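Long-range contacts in urocanate hydratase (Paenibacillus sp. Soil724D2, PDB 7NED), which probably catalyses the hydration of thiourocanate with NAD+ as cofactor, a step in bacterial ergothioneine catabolism: residues Gly120-Ala125 / Arg432-Ala437; Ala126-Gly131 / Ala473-Ile478; Ala438-Pro443 / Gly487-Ala492. One frame throughout, in Å; residues are numbered along the deposited sequence.

How the contacts relate
All three contacts reach the same mixed sheet, and His-434 of contact 1 ties them together. Its ring nitrogens are probably hydrogen-bonded in two directions: ND1 lies 2.8 Å from Ser-491 OG of contact 3, and NE2 lies 3.2 Å from Gln-128 OE1 of contact 2. Contact 1 holds the bound urocanate directly. Contact 2 continues the same loop onto strand 475-480, its centre about 7 Å from that of contact 1, and adds Tyr-129 to the pocket. Contact 3, centred about 10 Å from contact 1, pairs strands 428-441 and 490-498 and brings Met-489 to the NAD. Contacts 2 and 3 lie about 16 Å apart between centres, and both touch the second subunit.

Contact 1: Gly120-Ala125 / Arg432-Ala437; sequences GGLTAA and RDHLDA. With URO ((2E)-3-(1H-imidazol-4-yl)acrylic acid), chain B.
Leu-122 and Asp-433 meet beside the bound urocanate, with Leu-122 CD1 3.5 Å from Asp-433 OD1. Leu-122 CG also lies 3.4 Å from URO CAE, so a branched apolar residue walls the imidazole, while Asp-433 OD2 comes within 3.0 Å of URO CAD in the acrylate arm. Thr-123 suits its place by having two branches. With chi1 at 56°, OG1 sits between the backbone N and carbonyl carbon and donates a short 2.5 Å hydrogen bond to URO OAB, while CG2 packs near Asp-433 OD1; Arg-352 holds the ligand as well. This side of the pocket forms where the loop between helices 105-113 and 133-150 meets strand 428-441.

Behind this shell, Asp-433 OD1 receives a 2.7 Å bond from His-434 N, which approaches from above the carboxylate plane. The His-434 ring carries Leu-122 CB over a face, 4.1 Å from its centroid, in a CH-pi contact. Its ND1 is bonded to Ser-491 OG and its NE2 to Gln-128 OE1. An alanine in place of this histidine is likely to leave both without that partner and to open a gap beside Leu-122 CB. Further out, Arg-432 NH1 donates to Asp-433 O at 3.1 Å, and Asp-515 pairs with NE.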
ATOM      1  N   GLY A 120       3.196  11.765  -7.119  1.00 17.43           N
ATOM      2  CA  GLY A 120       4.555  11.463  -7.527  1.00 15.58           C
ATOM      3  C   GLY A 120       4.712  10.930  -8.935  1.00 14.79           C
ATOM      4  O   GLY A 120       5.822  10.522  -9.303  1.00 15.04           O
ATOM      5  N   GLY A 121       3.655  10.946  -9.742  1.00 15.15           N
ATOM      6  CA  GLY A 121       3.692  10.213 -10.990  1.00 14.91           C
ATOM      7  C   GLY A 121       4.019   8.751 -10.733  1.00 15.91           C
ATOM      8  O   GLY A 121       3.702   8.179  -9.674  1.00 17.54           O
ATOM      9  N   LEU A 122       4.616   8.109 -11.741  1.00 13.27           N
ATOM     10  CA  LEU A 122       5.254   6.833 -11.480  1.00 16.02           C
ATOM     11  C   LEU A 122       6.716   7.041 -11.123  1.00 16.72           C
ATOM     12  O   LEU A 122       7.160   6.646 -10.037  1.00 16.14           O
ATOM     13  CB  LEU A 122       5.119   5.896 -12.702  1.00 16.15           C
ATOM     14  CG  LEU A 122       3.690   5.611 -13.135  1.00 15.66           C
ATOM     15  CD1 LEU A 122       3.611   4.532 -14.218  1.00 18.90           C
ATOM     16  CD2 LEU A 122       2.861   5.215 -11.921  1.00 20.92           C
ATOM     17  N   THR A 123       7.459   7.752 -11.973  1.00 15.50           N
ATOM     18  CA  THR A 123       8.893   7.854 -11.759  1.00 14.40           C
ATOM     19  C   THR A 123       9.352   9.242 -11.315  1.00 16.47           C
ATOM     20  O   THR A 123      10.560   9.455 -11.201  1.00 20.03           O
ATOM     21  CB  THR A 123       9.625   7.464 -13.029  1.00 14.78           C
ATOM     22  OG1 THR A 123       9.142   8.296 -14.086  1.00 16.13           O
ATOM     23  CG2 THR A 123       9.388   5.983 -13.364  1.00 16.42           C
ATOM     24  N   ALA A 124       8.441  10.188 -11.072  1.00 14.80           N
ATOM     25  CA  ALA A 124       8.875  11.546 -10.716  1.00 14.24           C
ATOM     26  C   ALA A 124       9.388  11.599  -9.279  1.00 13.67           C
ATOM     27  O   ALA A 124      10.536  11.985  -9.024  1.00 14.90           O
ATOM     28  CB  ALA A 124       7.731  12.549 -10.901  1.00 14.21           C
ATOM     29  N   ALA A 125       8.544  11.223  -8.318  1.00 15.34           N
ATOM     30  CA  ALA A 125       8.952  11.405  -6.927  1.00 14.72           C
ATOM     31  C   ALA A 125       9.977  10.384  -6.477  1.00 14.93           C
ATOM     32  O   ALA A 125      10.587  10.572  -5.412  1.00 15.84           O
ATOM     33  CB  ALA A 125       7.754  11.356  -6.002  1.00 13.12           C
ATOM     34  N   ARG A 432      13.452   1.371 -13.544  1.00 15.80           N
ATOM     35  CA  ARG A 432      12.476   0.985 -14.535  1.00 16.09           C
ATOM     36  C   ARG A 432      11.263   1.868 -14.324  1.00 15.97           C
ATOM     37  O   ARG A 432      11.114   2.523 -13.289  1.00 15.64           O
ATOM     38  CB  ARG A 432      12.104  -0.497 -14.420  1.00 13.15           C
ATOM     39  CG  ARG A 432      11.675  -0.887 -12.944  1.00 13.37           C
ATOM     40  CD  ARG A 432      10.789  -2.165 -12.864  1.00 12.88           C
ATOM     41  NE  ARG A 432      10.572  -2.556 -11.460  1.00 13.55           N
ATOM     42  CZ  ARG A 432       9.695  -1.968 -10.638  1.00 12.54           C
ATOM     43  NH1 ARG A 432       8.955  -0.961 -11.082  1.00 12.34           N
ATOM     44  NH2 ARG A 432       9.557  -2.391  -9.366  1.00 12.86           N
ATOM     45  N   ASP A 433      10.405   1.892 -15.326  1.00 13.28           N
ATOM     46  CA  ASP A 433       9.085   2.453 -15.093  1.00 16.65           C
ATOM     47  C   ASP A 433       8.341   1.564 -14.104  1.00 13.99           C
ATOM     48  O   ASP A 433       8.730   0.417 -13.864  1.00 14.79           O
ATOM     49  CB  ASP A 433       8.304   2.557 -16.410  1.00 18.04           C
ATOM     50  CG  ASP A 433       7.075   3.467 -16.287  1.00 21.15           C
ATOM     51  OD1 ASP A 433       6.893   4.135 -15.233  1.00 20.58           O
ATOM     52  OD2 ASP A 433       6.300   3.527 -17.253  1.00 27.62           O
ATOM     53  N   HIS A 434       7.232   2.075 -13.560  1.00 14.25           N
ATOM     54  CA  HIS A 434       6.405   1.201 -12.710  1.00 14.08           C
ATOM     55  C   HIS A 434       5.471   0.343 -13.531  1.00 15.79           C
ATOM     56  O   HIS A 434       4.848  -0.574 -12.978  1.00 17.25           O
ATOM     57  CB  HIS A 434       5.573   2.009 -11.718  1.00 13.99           C
ATOM     58  CG  HIS A 434       6.394   2.816 -10.764  1.00 16.48           C
ATOM     59  ND1 HIS A 434       5.858   3.359  -9.616  1.00 15.68           N
ATOM     60  CD2 HIS A 434       7.700   3.186 -10.784  1.00 15.64           C
ATOM     61  CE1 HIS A 434       6.803   4.005  -8.952  1.00 15.19           C
ATOM     62  NE2 HIS A 434       7.930   3.919  -9.640  1.00 14.39           N
ATOM     63  N   LEU A 435       5.372   0.619 -14.840  1.00 16.30           N
ATOM     64  CA  LEU A 435       4.567  -0.187 -15.760  1.00 17.42           C
ATOM     65  C   LEU A 435       5.342  -1.478 -15.992  1.00 16.66           C
ATOM     66  O   LEU A 435       6.078  -1.633 -16.969  1.00 17.07           O
ATOM     67  CB  LEU A 435       4.313   0.575 -17.067  1.00 16.72           C
ATOM     68  CG  LEU A 435       3.276  -0.051 -18.011  1.00 20.89           C
ATOM     69  CD1 LEU A 435       1.835   0.279 -17.573  1.00 19.47           C
ATOM     70  CD2 LEU A 435       3.593   0.382 -19.470  1.00 23.32           C
ATOM     71  N   ASP A 436       5.283  -2.389 -15.039  1.00 16.46           N
ATOM     72  CA  ASP A 436       6.083  -3.611 -15.052  1.00 16.61           C
ATOM     73  C   ASP A 436       5.286  -4.680 -14.293  1.00 19.10           C
ATOM     74  O   ASP A 436       4.494  -4.360 -13.449  1.00 15.32           O
ATOM     75  CB  ASP A 436       7.444  -3.328 -14.410  1.00 14.74           C
ATOM     76  CG  ASP A 436       8.539  -4.391 -14.710  1.00 18.92           C
ATOM     77  OD1 ASP A 436       8.656  -4.838 -15.798  1.00 18.65           O
ATOM     78  OD2 ASP A 436       9.305  -4.713 -13.839  1.00 20.15           O
ATOM     79  N   ALA A 437       5.548  -5.916 -14.629  1.00 15.73           N
ATOM     80  CA  ALA A 437       4.834  -7.034 -14.114  1.00 15.92           C
ATOM     81  C   ALA A 437       4.324  -7.043 -12.660  1.00 19.65           C
ATOM     82  O   ALA A 437       3.178  -6.963 -12.521  1.00 24.12           O
ATOM     83  CB  ALA A 437       5.468  -8.327 -14.494  1.00 17.00           C
TER
HETATM   84  OAA URO B 701       9.045   6.213 -18.082  0.69 21.59           O
HETATM   85  CAI URO B 701       8.758   7.017 -17.097  0.69 14.42           C
HETATM   86  OAB URO B 701       9.568   7.590 -16.483  0.69 14.11           O
HETATM   87  CAC URO B 701       7.353   7.197 -16.699  0.69 25.17           C
HETATM   88  CAD URO B 701       6.408   6.557 -17.337  0.69 26.90           C
HETATM   89  CAJ URO B 701       5.123   6.855 -16.823  0.69 25.48           C
HETATM   90  CAF URO B 701       3.912   6.618 -17.402  0.69 28.08           C
HETATM   91  NAH URO B 701       2.906   7.211 -16.687  0.69 29.29           N
HETATM   92  CAE URO B 701       3.511   7.794 -15.677  0.69 24.87           C
HETATM   93  NAG URO B 701       4.849   7.611 -15.715  0.69 26.80           N

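Contact 2: Ala126-Gly131 / Ala473-Ile478; sequences AWQYIG and ADLVTI
The carboxamide of Gln-128 meets Leu-475 at its nitrogen, with NE2 3.8 Å from Leu-475 CD2, while its polar atoms are held from other sides. A carboxamide, donor and acceptor in one group, suits this buried place: NE2 bonds to Thr-495 OG1, and OE1 is hydrogen-bonded to His-434 NE2. The chain runs extended beyond CG to bring the group there.

Leu-475 fills the space between three loop residues with its two methyls. CD2 also touches Ala-126 CB at 4.1 Å, while CD1 lies 4.0 Å from Trp-127 CE3, the leucine crossing the indole at about a right angle. A residue as small as Ala-126 fits, because its CB already comes 3.6 Å from Thr-477 CG2. That methyl faces the loop because Thr-477 OG1 is turned anti to its own backbone N (chi1 -172°), where it makes a weak hydrogen bond to Met-93 O.

Leu-475 also shares a classic beta bulge with Asp-474, both facing Thr-495. Strand 475-480 runs between strands 91-95 and 490-498; Trp-127 packs on helix 17-31, its NE1 bonded to Ala-48 O, and Val-476 and Ile-478 pack against helix 459-469, and against Met-466 and Leu-462 of the second subunit respectively.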
ATOM      1  N   ALA A 126      10.173   9.310  -7.241  1.00 13.44           N
ATOM      2  CA  ALA A 126      11.232   8.362  -6.950  1.00 12.54           C
ATOM      3  C   ALA A 126      12.487   8.614  -7.780  1.00 16.29           C
ATOM      4  O   ALA A 126      13.472   7.892  -7.614  1.00 17.77           O
ATOM      5  CB  ALA A 126      10.730   6.932  -7.172  1.00 16.46           C
ATOM      6  N   TRP A 127      12.449   9.594  -8.690  1.00 12.91           N
ATOM      7  CA  TRP A 127      13.616  10.184  -9.353  1.00 14.29           C
ATOM      8  C   TRP A 127      14.082   9.143 -10.371  1.00 16.24           C
ATOM      9  O   TRP A 127      15.289   8.921 -10.554  1.00 16.98           O
ATOM     10  CB  TRP A 127      14.717  10.417  -8.331  1.00 15.66           C
ATOM     11  CG  TRP A 127      14.264  11.355  -7.252  1.00 14.54           C
ATOM     12  CD1 TRP A 127      13.132  12.141  -7.205  1.00 14.40           C
ATOM     13  CD2 TRP A 127      14.673  11.191  -5.894  1.00 12.93           C
ATOM     14  NE1 TRP A 127      12.934  12.615  -5.904  1.00 14.14           N
ATOM     15  CE2 TRP A 127      13.868  12.030  -5.089  1.00 13.73           C
ATOM     16  CE3 TRP A 127      15.688  10.443  -5.289  1.00 15.16           C
ATOM     17  CZ2 TRP A 127      14.061  12.147  -3.714  1.00 16.19           C
ATOM     18  CZ3 TRP A 127      15.889  10.579  -3.903  1.00 14.54           C
ATOM     19  CH2 TRP A 127      15.075  11.415  -3.139  1.00 14.48           C
ATOM     20  N   GLN A 128      13.141   8.454 -11.017  1.00 13.97           N
ATOM     21  CA  GLN A 128      13.511   7.356 -11.914  1.00 14.17           C
ATOM     22  C   GLN A 128      13.253   7.683 -13.381  1.00 17.76           C
ATOM     23  O   GLN A 128      13.455   6.825 -14.254  1.00 17.31           O
ATOM     24  CB  GLN A 128      12.778   6.055 -11.488  1.00 14.82           C
ATOM     25  CG  GLN A 128      13.215   5.630 -10.093  1.00 14.04           C
ATOM     26  CD  GLN A 128      12.295   4.621  -9.379  1.00 18.87           C
ATOM     27  OE1 GLN A 128      11.076   4.533  -9.630  1.00 15.28           O
ATOM     28  NE2 GLN A 128      12.887   3.890  -8.426  1.00 13.28           N
ATOM     29  N   TYR A 129      12.805   8.907 -13.648  1.00 15.26           N
ATOM     30  CA  TYR A 129      12.508   9.399 -14.971  1.00 15.72           C
ATOM     31  C   TYR A 129      13.819   9.709 -15.659  1.00 16.88           C
ATOM     32  O   TYR A 129      14.745  10.224 -15.016  1.00 15.69           O
ATOM     33  CB  TYR A 129      11.650  10.642 -14.813  1.00 15.47           C
ATOM     34  CG  TYR A 129      11.190  11.317 -16.059  1.00 14.10           C
ATOM     35  CD1 TYR A 129      10.117  10.824 -16.773  1.00 18.95           C
ATOM     36  CD2 TYR A 129      11.785  12.491 -16.475  1.00 14.89           C
ATOM     37  CE1 TYR A 129       9.678  11.479 -17.923  1.00 21.66           C
ATOM     38  CE2 TYR A 129      11.357  13.148 -17.620  1.00 19.89           C
ATOM     39  CZ  TYR A 129      10.292  12.623 -18.334  1.00 18.69           C
ATOM     40  OH  TYR A 129       9.841  13.232 -19.473  1.00 23.08           O
ATOM     41  N   ILE A 130      13.934   9.310 -16.929  1.00 12.57           N
ATOM     42  CA  ILE A 130      15.168   9.570 -17.659  1.00 15.77           C
ATOM     43  C   ILE A 130      14.953  10.505 -18.834  1.00 18.09           C
ATOM     44  O   ILE A 130      15.864  10.687 -19.628  1.00 21.32           O
ATOM     45  CB  ILE A 130      15.850   8.277 -18.132  1.00 17.28           C
ATOM     46  CG1 ILE A 130      14.953   7.500 -19.151  1.00 17.55           C
ATOM     47  CG2 ILE A 130      16.255   7.442 -16.891  1.00 14.57           C
ATOM     48  CD1 ILE A 130      15.668   6.398 -19.883  1.00 14.21           C
ATOM     49  N   GLY A 131      13.780  11.134 -18.933  1.00 16.63           N
ATOM     50  CA  GLY A 131      13.396  11.909 -20.097  1.00 17.19           C
ATOM     51  C   GLY A 131      12.398  11.139 -20.934  1.00 20.67           C
ATOM     52  O   GLY A 131      11.887  10.100 -20.535  1.00 16.68           O
ATOM     53  N   ALA A 473      17.777  -3.542  -2.354  1.00 17.47           N
ATOM     54  CA  ALA A 473      17.706  -2.445  -3.303  1.00 15.87           C
ATOM     55  C   ALA A 473      18.172  -1.142  -2.634  1.00 18.17           C
ATOM     56  O   ALA A 473      18.301  -1.041  -1.402  1.00 14.14           O
ATOM     57  CB  ALA A 473      16.268  -2.313  -3.824  1.00 18.17           C
ATOM     58  N   ASP A 474      18.452  -0.131  -3.464  1.00 15.68           N
ATOM     59  CA  ASP A 474      18.938   1.141  -2.927  1.00 15.46           C
ATOM     60  C   ASP A 474      17.806   2.098  -2.651  1.00 13.66           C
ATOM     61  O   ASP A 474      17.860   2.867  -1.688  1.00 16.38           O
ATOM     62  CB  ASP A 474      19.926   1.797  -3.926  1.00 16.59           C
ATOM     63  CG  ASP A 474      21.260   1.055  -3.965  1.00 17.21           C
ATOM     64  OD1 ASP A 474      21.453   0.260  -4.912  1.00 18.99           O
ATOM     65  OD2 ASP A 474      22.064   1.190  -3.007  1.00 20.74           O
ATOM     66  N   LEU A 475      16.767   2.066  -3.472  1.00 12.44           N
ATOM     67  CA  LEU A 475      15.595   2.900  -3.240  1.00 14.51           C
ATOM     68  C   LEU A 475      14.347   2.114  -3.607  1.00 15.37           C
ATOM     69  O   LEU A 475      14.293   1.496  -4.673  1.00 13.47           O
ATOM     70  CB  LEU A 475      15.665   4.198  -4.075  1.00 17.67           C
ATOM     71  CG  LEU A 475      14.530   5.228  -3.936  1.00 16.64           C
ATOM     72  CD1 LEU A 475      15.015   6.665  -4.228  1.00 15.18           C
ATOM     73  CD2 LEU A 475      13.337   4.901  -4.822  1.00 17.37           C
ATOM     74  N   VAL A 476      13.332   2.160  -2.745  1.00 14.31           N
ATOM     75  CA  VAL A 476      12.065   1.492  -3.011  1.00 13.11           C
ATOM     76  C   VAL A 476      10.940   2.486  -2.759  1.00 14.83           C
ATOM     77  O   VAL A 476      10.997   3.280  -1.812  1.00 16.43           O
ATOM     78  CB  VAL A 476      11.906   0.230  -2.123  1.00 14.84           C
ATOM     79  CG1 VAL A 476      10.572  -0.460  -2.381  1.00 16.48           C
ATOM     80  CG2 VAL A 476      13.055  -0.703  -2.369  1.00 15.06           C
ATOM     81  N   THR A 477       9.920   2.441  -3.592  1.00 12.29           N
ATOM     82  CA  THR A 477       8.819   3.387  -3.485  1.00 15.18           C
ATOM     83  C   THR A 477       7.492   2.683  -3.738  1.00 16.58           C
ATOM     84  O   THR A 477       7.422   1.738  -4.522  1.00 12.50           O
ATOM     85  CB  THR A 477       8.998   4.558  -4.470  1.00 14.97           C
ATOM     86  OG1 THR A 477       8.004   5.552  -4.206  1.00 17.71           O
ATOM     87  CG2 THR A 477       8.875   4.100  -5.954  1.00 12.64           C
ATOM     88  N   ILE A 478       6.444   3.162  -3.069  1.00 12.82           N
ATOM     89  CA  ILE A 478       5.060   2.818  -3.374  1.00 14.04           C
ATOM     90  C   ILE A 478       4.302   4.108  -3.665  1.00 15.28           C
ATOM     91  O   ILE A 478       4.273   5.023  -2.833  1.00 13.44           O
ATOM     92  CB  ILE A 478       4.387   2.065  -2.221  1.00 12.94           C
ATOM     93  CG1 ILE A 478       5.141   0.774  -1.943  1.00 12.60           C
ATOM     94  CG2 ILE A 478       2.942   1.783  -2.602  1.00 11.99           C
ATOM     95  CD1 ILE A 478       4.697   0.071  -0.612  1.00 15.53           C
TER

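Contact 3: Ala438-Pro443 / Gly487-Ala492; sequences ASMTHP and GYMTSA
Met-489, just before strand 490-498, meets Met-440 and His-442 of the antiparallel partner segment, and its long flexible chain has a neighbour at each step. CB lies 3.1 Å from Thr-441 O and also touches the His-442 ring. Chi1 of 64° places CG between the backbone N and the carbonyl carbon, and from there the chain runs straight, passing His-442 CD2 at CG. SD then meets the edge of the imidazole, 3.6 Å from His-442 CD2, and lies 4.1 Å from Met-440 CE. The terminal methyl reaches Leu-122, and the side chain also touches the NAD.

On the His-442 ring also lies Tyr-488, whose CB sits over a face of the imidazole, 3.9 Å from its centroid, in a CH-pi contact. Asn-444 N bonds to His-442 ND1. Tyr-488 O is buried here with no hydrogen-bond partner, although His-442 CA makes a CA-H...O contact with it at 3.4 Å.

Thr-441 and Thr-490 exchange backbone hydrogen bonds, N to O in each direction, and Ala-492 N donates another to Ser-439 O at 2.9 Å. Beta-branched Thr-441 and Thr-490 suit this extended pair, and on their face Val-99 of the second subunit packs against both. Thr-441 and Thr-490 form a hydrogen-bonded pair and Met-440 and Ser-491 a non-hydrogen-bonded one, the regular succession of an antiparallel beta ladder, here beside the bound NAD.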
ATOM      1  N   ALA A 438       5.104  -7.078 -11.622  1.00 18.72           N
ATOM      2  CA  ALA A 438       4.372  -7.110 -10.282  1.00 21.88           C
ATOM      3  C   ALA A 438       4.230  -5.735  -9.645  1.00 19.91           C
ATOM      4  O   ALA A 438       3.918  -5.615  -8.529  1.00 17.43           O
ATOM      5  CB  ALA A 438       4.906  -8.135  -9.362  1.00 22.55           C
ATOM      6  N   SER A 439       4.398  -4.714 -10.437  1.00 15.18           N
ATOM      7  CA  SER A 439       4.526  -3.396  -9.859  1.00 15.41           C
ATOM      8  C   SER A 439       3.531  -2.315 -10.144  1.00 17.17           C
ATOM      9  O   SER A 439       3.699  -1.169  -9.826  1.00 14.56           O
ATOM     10  CB  SER A 439       5.952  -2.941 -10.072  1.00 16.80           C
ATOM     11  OG  SER A 439       6.147  -2.745 -11.392  1.00 25.03           O
ATOM     12  N   MET A 440       2.421  -2.753 -10.653  1.00 16.17           N
ATOM     13  CA  MET A 440       1.369  -1.882 -11.001  1.00 14.30           C
ATOM     14  C   MET A 440      -0.025  -2.500 -11.019  1.00 18.55           C
ATOM     15  O   MET A 440      -0.244  -3.496 -11.639  1.00 17.81           O
ATOM     16  CB  MET A 440       1.703  -1.300 -12.334  1.00 21.00           C
ATOM     17  CG  MET A 440       0.596  -0.734 -13.095  1.00 22.60           C
ATOM     18  SD  MET A 440       0.261   0.842 -12.424  1.00 29.42           S
ATOM     19  CE  MET A 440       1.328   1.856 -13.357  1.00 26.68           C
ATOM     20  N   THR A 441      -0.925  -1.824 -10.372  1.00 14.51           N
ATOM     21  CA  THR A 441      -2.306  -2.225 -10.373  1.00 14.52           C
ATOM     22  C   THR A 441      -3.092  -1.019 -10.829  1.00 16.94           C
ATOM     23  O   THR A 441      -3.001   0.000 -10.241  1.00 16.45           O
ATOM     24  CB  THR A 441      -2.797  -2.706  -8.994  1.00 17.18           C
ATOM     25  OG1 THR A 441      -2.085  -3.846  -8.594  1.00 15.69           O
ATOM     26  CG2 THR A 441      -4.244  -2.972  -9.024  1.00 16.56           C
ATOM     27  N   HIS A 442      -3.829  -1.191 -11.908  1.00 15.82           N
ATOM     28  CA  HIS A 442      -4.662  -0.189 -12.489  1.00 15.40           C
ATOM     29  C   HIS A 442      -5.634  -0.843 -13.449  1.00 15.87           C
ATOM     30  O   HIS A 442      -5.264  -1.135 -14.517  1.00 15.33           O
ATOM     31  CB  HIS A 442      -3.825   0.800 -13.244  1.00 13.88           C
ATOM     32  CG  HIS A 442      -4.561   2.024 -13.661  1.00 16.87           C
ATOM     33  ND1 HIS A 442      -5.873   2.020 -14.018  1.00 15.72           N
ATOM     34  CD2 HIS A 442      -4.150   3.292 -13.799  1.00 16.62           C
ATOM     35  CE1 HIS A 442      -6.232   3.222 -14.378  1.00 17.32           C
ATOM     36  NE2 HIS A 442      -5.207   4.017 -14.241  1.00 17.16           N
ATOM     37  N   PRO A 443      -6.865  -1.035 -12.995  1.00 16.12           N
ATOM     38  CA  PRO A 443      -7.945  -1.695 -13.709  1.00 17.23           C
ATOM     39  C   PRO A 443      -8.246  -1.103 -15.084  1.00 17.61           C
ATOM     40  O   PRO A 443      -8.852  -1.770 -15.842  1.00 21.62           O
ATOM     41  CB  PRO A 443      -9.133  -1.578 -12.755  1.00 17.27           C
ATOM     42  CG  PRO A 443      -8.550  -1.317 -11.446  1.00 17.84           C
ATOM     43  CD  PRO A 443      -7.342  -0.505 -11.720  1.00 16.13           C
ATOM     44  N   GLY A 487      -7.553   6.933  -6.782  1.00 16.61           N
ATOM     45  CA  GLY A 487      -8.413   5.782  -6.669  1.00 18.65           C
ATOM     46  C   GLY A 487      -8.246   4.748  -7.764  1.00 19.53           C
ATOM     47  O   GLY A 487      -8.876   3.686  -7.690  1.00 18.78           O
ATOM     48  N   TYR A 488      -7.407   5.012  -8.775  1.00 15.91           N
ATOM     49  CA  TYR A 488      -7.273   4.082  -9.889  1.00 17.83           C
ATOM     50  C   TYR A 488      -6.057   3.176  -9.777  1.00 19.22           C
ATOM     51  O   TYR A 488      -6.072   2.067 -10.326  1.00 18.62           O
ATOM     52  CB  TYR A 488      -7.198   4.841 -11.229  1.00 17.18           C
ATOM     53  CG  TYR A 488      -8.539   5.266 -11.767  1.00 20.22           C
ATOM     54  CD1 TYR A 488      -9.042   6.538 -11.498  1.00 20.99           C
ATOM     55  CD2 TYR A 488      -9.313   4.399 -12.529  1.00 19.37           C
ATOM     56  CE1 TYR A 488     -10.274   6.939 -11.982  1.00 24.64           C
ATOM     57  CE2 TYR A 488     -10.548   4.805 -13.039  1.00 22.75           C
ATOM     58  CZ  TYR A 488     -11.017   6.074 -12.752  1.00 24.60           C
ATOM     59  OH  TYR A 488     -12.223   6.505 -13.243  1.00 27.54           O
ATOM     60  N   MET A 489      -5.000   3.593  -9.101  1.00 15.62           N
ATOM     61  CA  MET A 489      -3.795   2.793  -9.248  1.00 16.30           C
ATOM     62  C   MET A 489      -2.889   2.899  -8.049  1.00 16.64           C
ATOM     63  O   MET A 489      -2.855   3.914  -7.330  1.00 14.69           O
ATOM     64  CB  MET A 489      -2.922   3.132 -10.471  1.00 19.03           C
ATOM     65  CG  MET A 489      -2.302   4.476 -10.514  1.00 21.96           C
ATOM     66  SD  MET A 489      -1.303   4.655 -12.067  1.00 23.37           S
ATOM     67  CE  MET A 489      -0.817   6.336 -11.797  1.00 21.64           C
ATOM     68  N   THR A 490      -2.096   1.853  -7.907  1.00 14.11           N
ATOM     69  CA  THR A 490      -1.038   1.761  -6.918  1.00 15.35           C
ATOM     70  C   THR A 490       0.100   1.082  -7.631  1.00 13.99           C
ATOM     71  O   THR A 490      -0.128   0.112  -8.368  1.00 14.53           O
ATOM     72  CB  THR A 490      -1.504   0.956  -5.694  1.00 16.55           C
ATOM     73  OG1 THR A 490      -2.482   1.724  -5.003  1.00 17.54           O
ATOM     74  CG2 THR A 490      -0.343   0.649  -4.723  1.00 14.00           C
ATOM     75  N   SER A 491       1.308   1.583  -7.421  1.00 12.87           N
ATOM     76  CA  SER A 491       2.466   1.028  -8.119  1.00 13.28           C
ATOM     77  C   SER A 491       3.678   1.021  -7.187  1.00 13.49           C
ATOM     78  O   SER A 491       3.659   1.631  -6.126  1.00 13.14           O
ATOM     79  CB  SER A 491       2.766   1.804  -9.398  1.00 13.16           C
ATOM     80  OG  SER A 491       3.133   3.152  -9.081  1.00 15.73           O
ATOM     81  N   ALA A 492       4.759   0.357  -7.619  1.00 13.48           N
ATOM     82  CA  ALA A 492       5.996   0.271  -6.851  1.00 12.70           C
ATOM     83  C   ALA A 492       7.178   0.400  -7.793  1.00 13.53           C
ATOM     84  O   ALA A 492       7.124  -0.064  -8.935  1.00 13.83           O
ATOM     85  CB  ALA A 492       6.088  -1.062  -6.055  1.00 12.66           C
TER